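Side-chain contacts in putative oxidoreductase with NAD(P)-binding Rossmann-fold domain (Clostridium difficile, PDB 3UUW), which is probably an NAD(P)-dependent dehydrogenase of the Gfo/Idh/MocA family, with a Rossmann nucleotide-binding domain, though its substrate is not known: residues 158-161 / 162-166; 165-168 / 169-172; 263-267 / 268-272. All blocks are in the same frame, centred on the assembly; numbering follows the deposited sequence.

How the contacts relate
Contacts 1 and 2 are successive pieces of helix 160-179, which lies in the C-terminal domain; they share Ile-165 and Asp-166, and their centres are 9 Å apart. Contact 1 is the start of the helix, and contact 2 is the irregular turn that follows, beside Lys-97 and Pro-98. Contact 3 is a glycine junction between helices 263-267 and 269-281. It packs on helix 16-26 of the Rossmann domain and on a second subunit. Its centre is 18 Å from that of contact 2 and 25 Å from that of contact 1, and it touches neither. A bound PEG lies about 9 Å from the side chain of Tyr-168 in contact 2.

Contact 1. Residues 158-161 / 162-166; sequences VRFD and STLID
Phe-160 and Leu-164 meet one turn apart in the first turns of helix 160-179, so this is a helix N-terminus with Arg-159 as its N-cap residue. Leu-164 brings its CD1 to the edge of the Phe-160 ring, near the ring plane and 3.8 Å from CD2. Strand 198-206 backs this pair, with Leu-198 touching both residues, and Ile-304 of helix 295-305 reaches Leu-164. The backbone bonds show the helix establishing itself. Arg-159 O receives a weak bond from Ser-162 N, whereas Leu-164 N gives Phe-160 O a 2.9 Å bond. Next comes Ile-165 N to Asp-161 O at 3.1 Å. On the solvent side, CG1 of Val-158, just ahead of the helix, rests 3.6 Å from Ser-162 CB. Thr-163 turns its hydroxyl back toward the start of the helix, with OG1 beside its own backbone N (chi1 -51°). There a water ties it to the incoming chain, donating to Val-158 O at 2.7 Å and lying 2.8 Å from Thr-163 OG1.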
ATOM      1  N   VAL A 158     -10.586  32.253  10.950  1.00 44.60           N
ATOM      2  CA  VAL A 158     -11.506  32.158  12.070  1.00 43.18           C
ATOM      3  C   VAL A 158     -10.613  31.959  13.280  1.00 40.70           C
ATOM      4  O   VAL A 158      -9.552  31.342  13.167  1.00 37.94           O
ATOM      5  CB  VAL A 158     -12.478  30.992  11.932  1.00 43.39           C
ATOM      6  CG1 VAL A 158     -13.590  31.124  12.968  1.00 44.26           C
ATOM      7  CG2 VAL A 158     -13.068  30.954  10.524  1.00 44.90           C
ATOM      8  N   ARG A 159     -11.001  32.504  14.427  1.00 39.11           N
ATOM      9  CA  ARG A 159     -10.161  32.370  15.605  1.00 37.36           C
ATOM     10  C   ARG A 159      -9.977  30.876  15.939  1.00 34.10           C
ATOM     11  O   ARG A 159     -10.871  30.061  15.723  1.00 31.91           O
ATOM     12  CB  ARG A 159     -10.726  33.155  16.785  1.00 38.68           C
ATOM     13  CG  ARG A 159      -9.706  33.379  17.876  1.00 40.76           C
ATOM     14  CD  ARG A 159     -10.217  34.286  18.985  1.00 45.70           C
ATOM     15  NE  ARG A 159      -9.179  34.444  20.000  1.00 49.61           N
ATOM     16  CZ  ARG A 159      -9.281  35.188  21.095  1.00 54.47           C
ATOM     17  NH1 ARG A 159     -10.392  35.877  21.352  1.00 56.50           N
ATOM     18  NH2 ARG A 159      -8.257  35.245  21.938  1.00 56.06           N
ATOM     19  N   PHE A 160      -8.804  30.536  16.454  1.00 31.59           N
ATOM     20  CA  PHE A 160      -8.457  29.124  16.715  1.00 29.67           C
ATOM     21  C   PHE A 160      -9.470  28.386  17.599  1.00 28.26           C
ATOM     22  O   PHE A 160      -9.695  27.191  17.412  1.00 25.67           O
ATOM     23  CB  PHE A 160      -7.069  29.035  17.329  1.00 29.47           C
ATOM     24  CG  PHE A 160      -7.031  29.445  18.771  1.00 30.78           C
ATOM     25  CD1 PHE A 160      -6.973  30.782  19.129  1.00 35.24           C
ATOM     26  CD2 PHE A 160      -7.077  28.484  19.775  1.00 31.21           C
ATOM     27  CE1 PHE A 160      -6.955  31.162  20.460  1.00 35.21           C
ATOM     28  CE2 PHE A 160      -7.049  28.854  21.110  1.00 33.80           C
ATOM     29  CZ  PHE A 160      -6.991  30.199  21.453  1.00 34.21           C
ATOM     30  N   ASP A 161     -10.062  29.071  18.582  1.00 29.52           N
ATOM     31  CA  ASP A 161     -11.015  28.402  19.475  1.00 29.83           C
ATOM     32  C   ASP A 161     -12.225  27.821  18.734  1.00 29.45           C
ATOM     33  O   ASP A 161     -12.719  26.752  19.092  1.00 29.56           O
ATOM     34  CB  ASP A 161     -11.447  29.292  20.653  1.00 31.11           C
ATOM     35  CG  ASP A 161     -12.033  30.632  20.218  1.00 36.12           C
ATOM     36  OD1 ASP A 161     -11.588  31.220  19.206  1.00 37.11           O
ATOM     37  OD2 ASP A 161     -12.946  31.115  20.920  1.00 41.91           O
ATOM     38  N   SER A 162     -12.684  28.507  17.698  1.00 31.20           N
ATOM     39  CA  SER A 162     -13.786  28.009  16.872  1.00 31.24           C
ATOM     40  C   SER A 162     -13.399  26.695  16.193  1.00 30.40           C
ATOM     41  O   SER A 162     -14.152  25.734  16.198  1.00 28.58           O
ATOM     42  CB  SER A 162     -14.162  29.045  15.818  1.00 32.97           C
ATOM     43  OG  SER A 162     -14.475  30.265  16.443  1.00 38.00           O
ATOM     44  N   THR A 163     -12.206  26.660  15.617  1.00 29.01           N
ATOM     45  CA  THR A 163     -11.715  25.448  14.955  1.00 26.53           C
ATOM     46  C   THR A 163     -11.535  24.289  15.953  1.00 24.01           C
ATOM     47  O   THR A 163     -11.864  23.150  15.667  1.00 22.38           O
ATOM     48  CB  THR A 163     -10.405  25.750  14.210  1.00 26.43           C
ATOM     49  OG1 THR A 163     -10.598  26.903  13.380  1.00 29.29           O
ATOM     50  CG2 THR A 163      -9.984  24.583  13.348  1.00 24.89           C
ATOM     51  N   LEU A 164     -11.042  24.585  17.154  1.00 22.38           N
ATOM     52  CA  LEU A 164     -10.894  23.535  18.144  1.00 21.93           C
ATOM     53  C   LEU A 164     -12.246  22.881  18.508  1.00 22.67           C
ATOM     54  O   LEU A 164     -12.375  21.677  18.460  1.00 20.21           O
ATOM     55  CB  LEU A 164     -10.216  24.077  19.401  1.00 22.06           C
ATOM     56  CG  LEU A 164      -8.742  24.470  19.290  1.00 21.25           C
ATOM     57  CD1 LEU A 164      -8.250  25.005  20.635  1.00 24.74           C
ATOM     58  CD2 LEU A 164      -7.854  23.302  18.796  1.00 19.33           C
ATOM     59  N   ILE A 165     -13.234  23.715  18.819  0.50 23.57           N
ATOM     60  CA  ILE A 165     -14.550  23.253  19.237  0.50 24.41           C
ATOM     61  C   ILE A 165     -15.331  22.571  18.118  0.50 24.96           C
ATOM     62  O   ILE A 165     -16.120  21.662  18.368  0.50 25.20           O
ATOM     63  CB  ILE A 165     -15.392  24.436  19.783  0.50 25.57           C
ATOM     64  CG1 ILE A 165     -14.730  25.032  21.026  0.50 26.43           C
ATOM     65  CG2 ILE A 165     -16.776  23.968  20.149  0.50 26.51           C
ATOM     66  CD1 ILE A 165     -14.671  24.065  22.188  0.50 25.98           C
ATOM     67  N   ASP A 166     -15.073  23.003  16.889  1.00 26.13           N
ATOM     68  CA  ASP A 166     -15.786  22.545  15.696  1.00 27.54           C
ATOM     69  C   ASP A 166     -15.202  21.278  15.085  1.00 27.08           C
ATOM     70  O   ASP A 166     -15.945  20.435  14.582  1.00 27.93           O
ATOM     71  CB  ASP A 166     -15.754  23.653  14.638  1.00 30.54           C
ATOM     72  CG  ASP A 166     -16.655  23.367  13.453  1.00 35.73           C
ATOM     73  OD1 ASP A 166     -17.842  23.020  13.664  1.00 39.49           O
ATOM     74  OD2 ASP A 166     -16.179  23.522  12.305  1.00 41.46           O
TER
HETATM   75  O   HOH W   1      -8.592  28.839  13.042  1.00 32.39           O

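Contact 2. Residues 165-168 / 169-172; sequences IDDY and IHVI
Tyr-168 packs against Val-171 and Ile-172 of the next turn of helix 160-179, at the end of a wider pi-type turn. From CB the side chain leaves with CG anti to the backbone N (chi1 -168°), which swings the ring forward along the helix. CD1 of Tyr-168 comes 4.0 Å from Val-171 CB, and CE1 continues along CG1 of that valine. On the other side of the ring, CD2 and CE2 run beneath Ile-172, whose CG1 sits over the ring face in a CH-pi contact 4.1 Å from the centroid of the Tyr-168 ring. Ile-172 CD1 reaches further out, 3.7 Å from Tyr-168 CE2. At the tip, OH is hydrogen-bonded to Thr-214 and His-203. The residue's own carbonyl is gripped too: Tyr-168 O takes a straight bond from Ile-172 N (170° at the hydrogen) and a weak one from Val-171 N.

The wide turn leaves Ile-165 O without a hydrogen-bond partner, and Ile-169 CG2 closes over it at 3.1 Å. Asp-167 O is bonded by His-170 N, 3.0 Å away and well above the carbonyl plane. The Asp-167 carboxylate stands almost perpendicular to the His-170 imidazole, with OD1 at the ring edge by CD2. Both its oxygens have salt-bridge partners, Lys-149 for OD1 and Arg-218 for OD2. His-170 touches Lys-97 and Arg-126. The helix packs on the mixed sheet, Val-171 on strand 142-150 and Tyr-168 on strand 211-217, and against helix 295-305, whose Leu-300 touches Tyr-168 and Ile-169.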
ATOM      1  N   ILE A 165     -13.234  23.715  18.819  0.50 23.57           N
ATOM      2  CA  ILE A 165     -14.550  23.253  19.237  0.50 24.41           C
ATOM      3  C   ILE A 165     -15.331  22.571  18.118  0.50 24.96           C
ATOM      4  O   ILE A 165     -16.120  21.662  18.368  0.50 25.20           O
ATOM      5  CB  ILE A 165     -15.392  24.436  19.783  0.50 25.57           C
ATOM      6  CG1 ILE A 165     -14.730  25.032  21.026  0.50 26.43           C
ATOM      7  CG2 ILE A 165     -16.776  23.968  20.149  0.50 26.51           C
ATOM      8  CD1 ILE A 165     -14.671  24.065  22.188  0.50 25.98           C
ATOM      9  N   ASP A 166     -15.073  23.003  16.889  1.00 26.13           N
ATOM     10  CA  ASP A 166     -15.786  22.545  15.696  1.00 27.54           C
ATOM     11  C   ASP A 166     -15.202  21.278  15.085  1.00 27.08           C
ATOM     12  O   ASP A 166     -15.945  20.435  14.582  1.00 27.93           O
ATOM     13  CB  ASP A 166     -15.754  23.653  14.638  1.00 30.54           C
ATOM     14  CG  ASP A 166     -16.655  23.367  13.453  1.00 35.73           C
ATOM     15  OD1 ASP A 166     -17.842  23.020  13.664  1.00 39.49           O
ATOM     16  OD2 ASP A 166     -16.179  23.522  12.305  1.00 41.46           O
ATOM     17  N   ASP A 167     -13.875  21.145  15.114  1.00 25.69           N
ATOM     18  CA  ASP A 167     -13.224  20.029  14.442  1.00 25.25           C
ATOM     19  C   ASP A 167     -12.283  19.209  15.314  1.00 21.69           C
ATOM     20  O   ASP A 167     -12.364  17.986  15.313  1.00 22.55           O
ATOM     21  CB  ASP A 167     -12.496  20.514  13.204  1.00 25.74           C
ATOM     22  CG  ASP A 167     -12.251  19.395  12.191  1.00 30.53           C
ATOM     23  OD1 ASP A 167     -12.705  18.245  12.414  1.00 38.67           O
ATOM     24  OD2 ASP A 167     -11.596  19.664  11.164  1.00 38.67           O
ATOM     25  N   TYR A 168     -11.404  19.855  16.076  1.00 19.67           N
ATOM     26  CA  TYR A 168     -10.508  19.102  16.956  1.00 16.64           C
ATOM     27  C   TYR A 168     -11.306  18.306  17.988  1.00 17.65           C
ATOM     28  O   TYR A 168     -10.822  17.301  18.508  1.00 18.12           O
ATOM     29  CB  TYR A 168      -9.548  20.023  17.669  1.00 17.66           C
ATOM     30  CG  TYR A 168      -8.388  19.373  18.392  1.00 15.16           C
ATOM     31  CD1 TYR A 168      -7.537  18.463  17.751  1.00 17.13           C
ATOM     32  CD2 TYR A 168      -8.076  19.743  19.675  1.00 15.64           C
ATOM     33  CE1 TYR A 168      -6.428  17.904  18.419  1.00 15.57           C
ATOM     34  CE2 TYR A 168      -6.969  19.178  20.365  1.00 15.22           C
ATOM     35  CZ  TYR A 168      -6.143  18.281  19.721  1.00 16.28           C
ATOM     36  OH  TYR A 168      -5.047  17.768  20.400  1.00 16.74           O
ATOM     37  N   ILE A 169     -12.535  18.741  18.244  1.00 18.22           N
ATOM     38  CA  ILE A 169     -13.408  18.063  19.197  1.00 18.01           C
ATOM     39  C   ILE A 169     -13.613  16.605  18.791  1.00 17.55           C
ATOM     40  O   ILE A 169     -13.773  15.738  19.659  1.00 17.53           O
ATOM     41  CB  ILE A 169     -14.772  18.801  19.357  1.00 18.66           C
ATOM     42  CG1 ILE A 169     -15.527  18.312  20.601  1.00 18.37           C
ATOM     43  CG2 ILE A 169     -15.635  18.642  18.093  1.00 22.06           C
ATOM     44  CD1 ILE A 169     -16.744  19.174  20.917  1.00 20.09           C
ATOM     45  N   HIS A 170     -13.626  16.328  17.490  1.00 17.99           N
ATOM     46  CA  HIS A 170     -13.759  14.943  17.032  1.00 18.36           C
ATOM     47  C   HIS A 170     -12.584  14.075  17.452  1.00 17.66           C
ATOM     48  O   HIS A 170     -12.774  12.916  17.824  1.00 17.97           O
ATOM     49  CB  HIS A 170     -13.906  14.850  15.517  1.00 18.98           C
ATOM     50  CG  HIS A 170     -15.252  15.245  15.016  1.00 21.51           C
ATOM     51  ND1 HIS A 170     -16.410  14.587  15.378  1.00 26.09           N
ATOM     52  CD2 HIS A 170     -15.622  16.206  14.137  1.00 26.64           C
ATOM     53  CE1 HIS A 170     -17.438  15.143  14.761  1.00 30.79           C
ATOM     54  NE2 HIS A 170     -16.984  16.123  13.994  1.00 28.31           N
ATOM     55  N   VAL A 171     -11.387  14.642  17.391  1.00 16.26           N
ATOM     56  CA  VAL A 171     -10.169  13.945  17.793  1.00 16.14           C
ATOM     57  C   VAL A 171     -10.189  13.659  19.306  1.00 15.40           C
ATOM     58  O   VAL A 171      -9.957  12.515  19.759  1.00 15.94           O
ATOM     59  CB  VAL A 171      -8.915  14.752  17.356  1.00 16.94           C
ATOM     60  CG1 VAL A 171      -7.636  14.073  17.847  1.00 17.85           C
ATOM     61  CG2 VAL A 171      -8.874  14.900  15.831  1.00 17.72           C
ATOM     62  N   ILE A 172     -10.483  14.694  20.088  1.00 15.27           N
ATOM     63  CA  ILE A 172     -10.550  14.591  21.558  1.00 15.89           C
ATOM     64  C   ILE A 172     -11.663  13.640  21.970  1.00 15.39           C
ATOM     65  O   ILE A 172     -11.453  12.779  22.811  1.00 14.98           O
ATOM     66  CB  ILE A 172     -10.727  15.962  22.203  1.00 16.45           C
ATOM     67  CG1 ILE A 172      -9.509  16.842  21.909  1.00 16.91           C
ATOM     68  CG2 ILE A 172     -10.956  15.863  23.744  1.00 17.41           C
ATOM     69  CD1 ILE A 172      -8.145  16.212  22.284  1.00 16.54           C
TER

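Contact 3. Residues 263-267 / 268-272; sequences ILKQK and GFEDI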
ATOM      1  N   ILE A 263     -20.877   5.567   2.147  1.00 15.07           N
ATOM      2  CA  ILE A 263     -19.944   6.353   2.942  1.00 13.76           C
ATOM      3  C   ILE A 263     -20.504   6.790   4.304  1.00 14.83           C
ATOM      4  O   ILE A 263     -19.732   7.006   5.253  1.00 15.20           O
ATOM      5  CB  ILE A 263     -19.342   7.553   2.153  1.00 14.20           C
ATOM      6  CG1 ILE A 263     -20.387   8.627   1.898  1.00 15.90           C
ATOM      7  CG2 ILE A 263     -18.630   7.074   0.827  1.00 16.61           C
ATOM      8  CD1 ILE A 263     -19.767   9.895   1.335  1.00 16.15           C
ATOM      9  N   LEU A 264     -21.829   6.891   4.436  1.00 15.81           N
ATOM     10  CA  LEU A 264     -22.402   7.332   5.710  1.00 15.21           C
ATOM     11  C   LEU A 264     -22.398   6.181   6.712  1.00 13.80           C
ATOM     12  O   LEU A 264     -22.282   6.390   7.925  1.00 14.11           O
ATOM     13  CB  LEU A 264     -23.794   7.904   5.505  1.00 15.86           C
ATOM     14  CG  LEU A 264     -23.785   9.099   4.543  1.00 17.56           C
ATOM     15  CD1 LEU A 264     -25.204   9.677   4.390  1.00 19.35           C
ATOM     16  CD2 LEU A 264     -22.797  10.185   5.026  1.00 20.44           C
ATOM     17  N   LYS A 265     -22.510   4.976   6.183  1.00 15.12           N
ATOM     18  CA  LYS A 265     -22.342   3.786   6.993  1.00 14.46           C
ATOM     19  C   LYS A 265     -20.884   3.722   7.438  1.00 15.15           C
ATOM     20  O   LYS A 265     -20.581   3.457   8.618  1.00 14.93           O
ATOM     21  CB  LYS A 265     -22.720   2.546   6.183  1.00 15.10           C
ATOM     22  CG  LYS A 265     -22.533   1.223   6.934  1.00 16.41           C
ATOM     23  CD  LYS A 265     -23.521   1.035   8.081  1.00 22.74           C
ATOM     24  CE  LYS A 265     -23.404  -0.345   8.678  1.00 24.00           C
ATOM     25  NZ  LYS A 265     -24.434  -0.566   9.755  1.00 26.81           N
ATOM     26  N   GLN A 266     -19.960   3.961   6.506  1.00 14.69           N
ATOM     27  CA  GLN A 266     -18.532   3.938   6.840  1.00 14.85           C
ATOM     28  C   GLN A 266     -18.185   4.897   7.955  1.00 14.73           C
ATOM     29  O   GLN A 266     -17.430   4.541   8.839  1.00 14.92           O
ATOM     30  CB  GLN A 266     -17.658   4.322   5.648  1.00 16.12           C
ATOM     31  CG  GLN A 266     -17.702   3.399   4.456  1.00 15.48           C
ATOM     32  CD  GLN A 266     -16.962   3.998   3.264  1.00 16.01           C
ATOM     33  OE1 GLN A 266     -16.169   4.914   3.414  1.00 17.88           O
ATOM     34  NE2 GLN A 266     -17.303   3.536   2.053  1.00 17.67           N
ATOM     35  N   LYS A 267     -18.717   6.118   7.896  1.00 14.53           N
ATOM     36  CA  LYS A 267     -18.303   7.169   8.825  1.00 14.21           C
ATOM     37  C   LYS A 267     -19.046   7.126  10.145  1.00 13.60           C
ATOM     38  O   LYS A 267     -18.658   7.817  11.086  1.00 16.19           O
ATOM     39  CB  LYS A 267     -18.473   8.525   8.184  1.00 14.94           C
ATOM     40  CG  LYS A 267     -17.619   8.738   6.927  1.00 15.35           C
ATOM     41  CD  LYS A 267     -18.040  10.010   6.246  1.00 17.55           C
ATOM     42  CE  LYS A 267     -17.485  10.193   4.842  1.00 18.53           C
ATOM     43  NZ  LYS A 267     -15.987  10.079   4.788  1.00 20.53           N
ATOM     44  N   GLY A 268     -20.086   6.296  10.250  1.00 14.49           N
ATOM     45  CA  GLY A 268     -20.835   6.187  11.500  1.00 14.82           C
ATOM     46  C   GLY A 268     -22.138   6.985  11.538  1.00 14.70           C
ATOM     47  O   GLY A 268     -22.909   6.869  12.484  1.00 15.12           O
ATOM     48  N   PHE A 269     -22.391   7.799  10.518  1.00 15.17           N
ATOM     49  CA  PHE A 269     -23.612   8.609  10.493  1.00 14.32           C
ATOM     50  C   PHE A 269     -24.865   7.740  10.407  1.00 15.71           C
ATOM     51  O   PHE A 269     -25.891   8.065  10.998  1.00 15.30           O
ATOM     52  CB  PHE A 269     -23.595   9.608   9.345  1.00 14.90           C
ATOM     53  CG  PHE A 269     -22.611  10.711   9.529  1.00 14.63           C
ATOM     54  CD1 PHE A 269     -22.870  11.730  10.449  1.00 18.13           C
ATOM     55  CD2 PHE A 269     -21.411  10.728   8.841  1.00 16.09           C
ATOM     56  CE1 PHE A 269     -21.979  12.753  10.634  1.00 17.44           C
ATOM     57  CE2 PHE A 269     -20.492  11.746   9.025  1.00 17.33           C
ATOM     58  CZ  PHE A 269     -20.761  12.770   9.929  1.00 18.21           C
ATOM     59  N   GLU A 270     -24.802   6.655   9.638  1.00 15.29           N
ATOM     60  CA  GLU A 270     -25.944   5.785   9.506  1.00 16.31           C
ATOM     61  C   GLU A 270     -26.306   5.125  10.836  1.00 16.62           C
ATOM     62  O   GLU A 270     -27.468   5.169  11.276  1.00 15.80           O
ATOM     63  CB  GLU A 270     -25.710   4.744   8.375  1.00 18.12           C
ATOM     64  CG  GLU A 270     -26.854   3.808   8.186  1.00 19.38           C
ATOM     65  CD  GLU A 270     -26.781   3.005   6.893  1.00 23.77           C
ATOM     66  OE1 GLU A 270     -27.355   1.912   6.857  1.00 33.41           O
ATOM     67  OE2 GLU A 270     -26.191   3.483   5.915  1.00 28.74           O
ATOM     68  N   ASP A 271     -25.320   4.579  11.518  1.00 14.79           N
ATOM     69  CA  ASP A 271     -25.611   3.866  12.746  1.00 15.64           C
ATOM     70  C   ASP A 271     -25.984   4.809  13.890  1.00 13.66           C
ATOM     71  O   ASP A 271     -26.871   4.481  14.687  1.00 15.31           O
ATOM     72  CB  ASP A 271     -24.481   2.936  13.099  1.00 15.83           C
ATOM     73  CG  ASP A 271     -24.378   1.772  12.108  1.00 20.48           C
ATOM     74  OD1 ASP A 271     -25.444   1.315  11.603  1.00 22.46           O
ATOM     75  OD2 ASP A 271     -23.254   1.340  11.819  1.00 19.64           O
ATOM     76  N   ILE A 272     -25.356   5.980  13.945  1.00 14.47           N
ATOM     77  CA  ILE A 272     -25.671   6.904  15.038  1.00 14.36           C
ATOM     78  C   ILE A 272     -27.103   7.424  14.884  1.00 14.82           C
ATOM     79  O   ILE A 272     -27.834   7.552  15.865  1.00 15.39           O
ATOM     80  CB  ILE A 272     -24.660   8.065  15.188  1.00 13.21           C
ATOM     81  CG1 ILE A 272     -24.821   8.703  16.575  1.00 13.69           C
ATOM     82  CG2 ILE A 272     -24.778   9.132  14.046  1.00 12.98           C
ATOM     83  CD1 ILE A 272     -23.752   9.739  16.890  1.00 13.31           C
TER
HETATM   84  O   HOH W   2     -22.637   3.670  10.500  1.00 16.15           O
HETATM   85  O   HOH W   3     -27.248   0.217   8.735  1.00 47.87           O
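Gly-268 joins two helices: it is the first residue after helix 263-267 to leave helical angles, and it is also the N-cap of helix 269-281. Its positive phi of 99° turns the chain while its N gives weak bonds to both Leu-264 O and Lys-265 O; a side chain at these angles would clash with Lys-267 O, so the position calls for glycine. Phe-269 follows, its ring turned back alongside the first helix. Phe-269 CD2 lies 3.7 Å from Lys-267 CB and 4.1 Å from Leu-264 CD2, and Tyr-22 of helix 16-26 meets the ring edge-to-face. The Lys-267 chain runs on past this ring to the neighbouring chain, where NZ bonds to Ala-259 O of the second subunit and makes a cation-pi contact with Trp-260 of that same subunit.

Glu-270 spans the joint by its backbone, its N bonding to Leu-264 O at 3.1 Å from well above the carbonyl plane. Its extended side chain lies across the aliphatic part of Lys-265, with Glu-270 OE2 3.6 Å from Lys-265 CB. That oxygen is hydrogen-bonded to Asn-262, while a water links OE1 to Lys-265 NZ.

Asp-271 adds a salt bridge. Lys-265 leaves the helix with CG anti to its backbone N and then bends at chi2 (69°), which carries NZ across to the carboxylate. A second water, donating to Lys-265 O and accepting from Asp-271 N, bridges the two backbones beneath the ion pair. Lys-265 NZ donates at 2.8 Å to Asp-271 OD1, which accepts through its syn lone pair, with a weaker bond to OD2 at 3.0 Å.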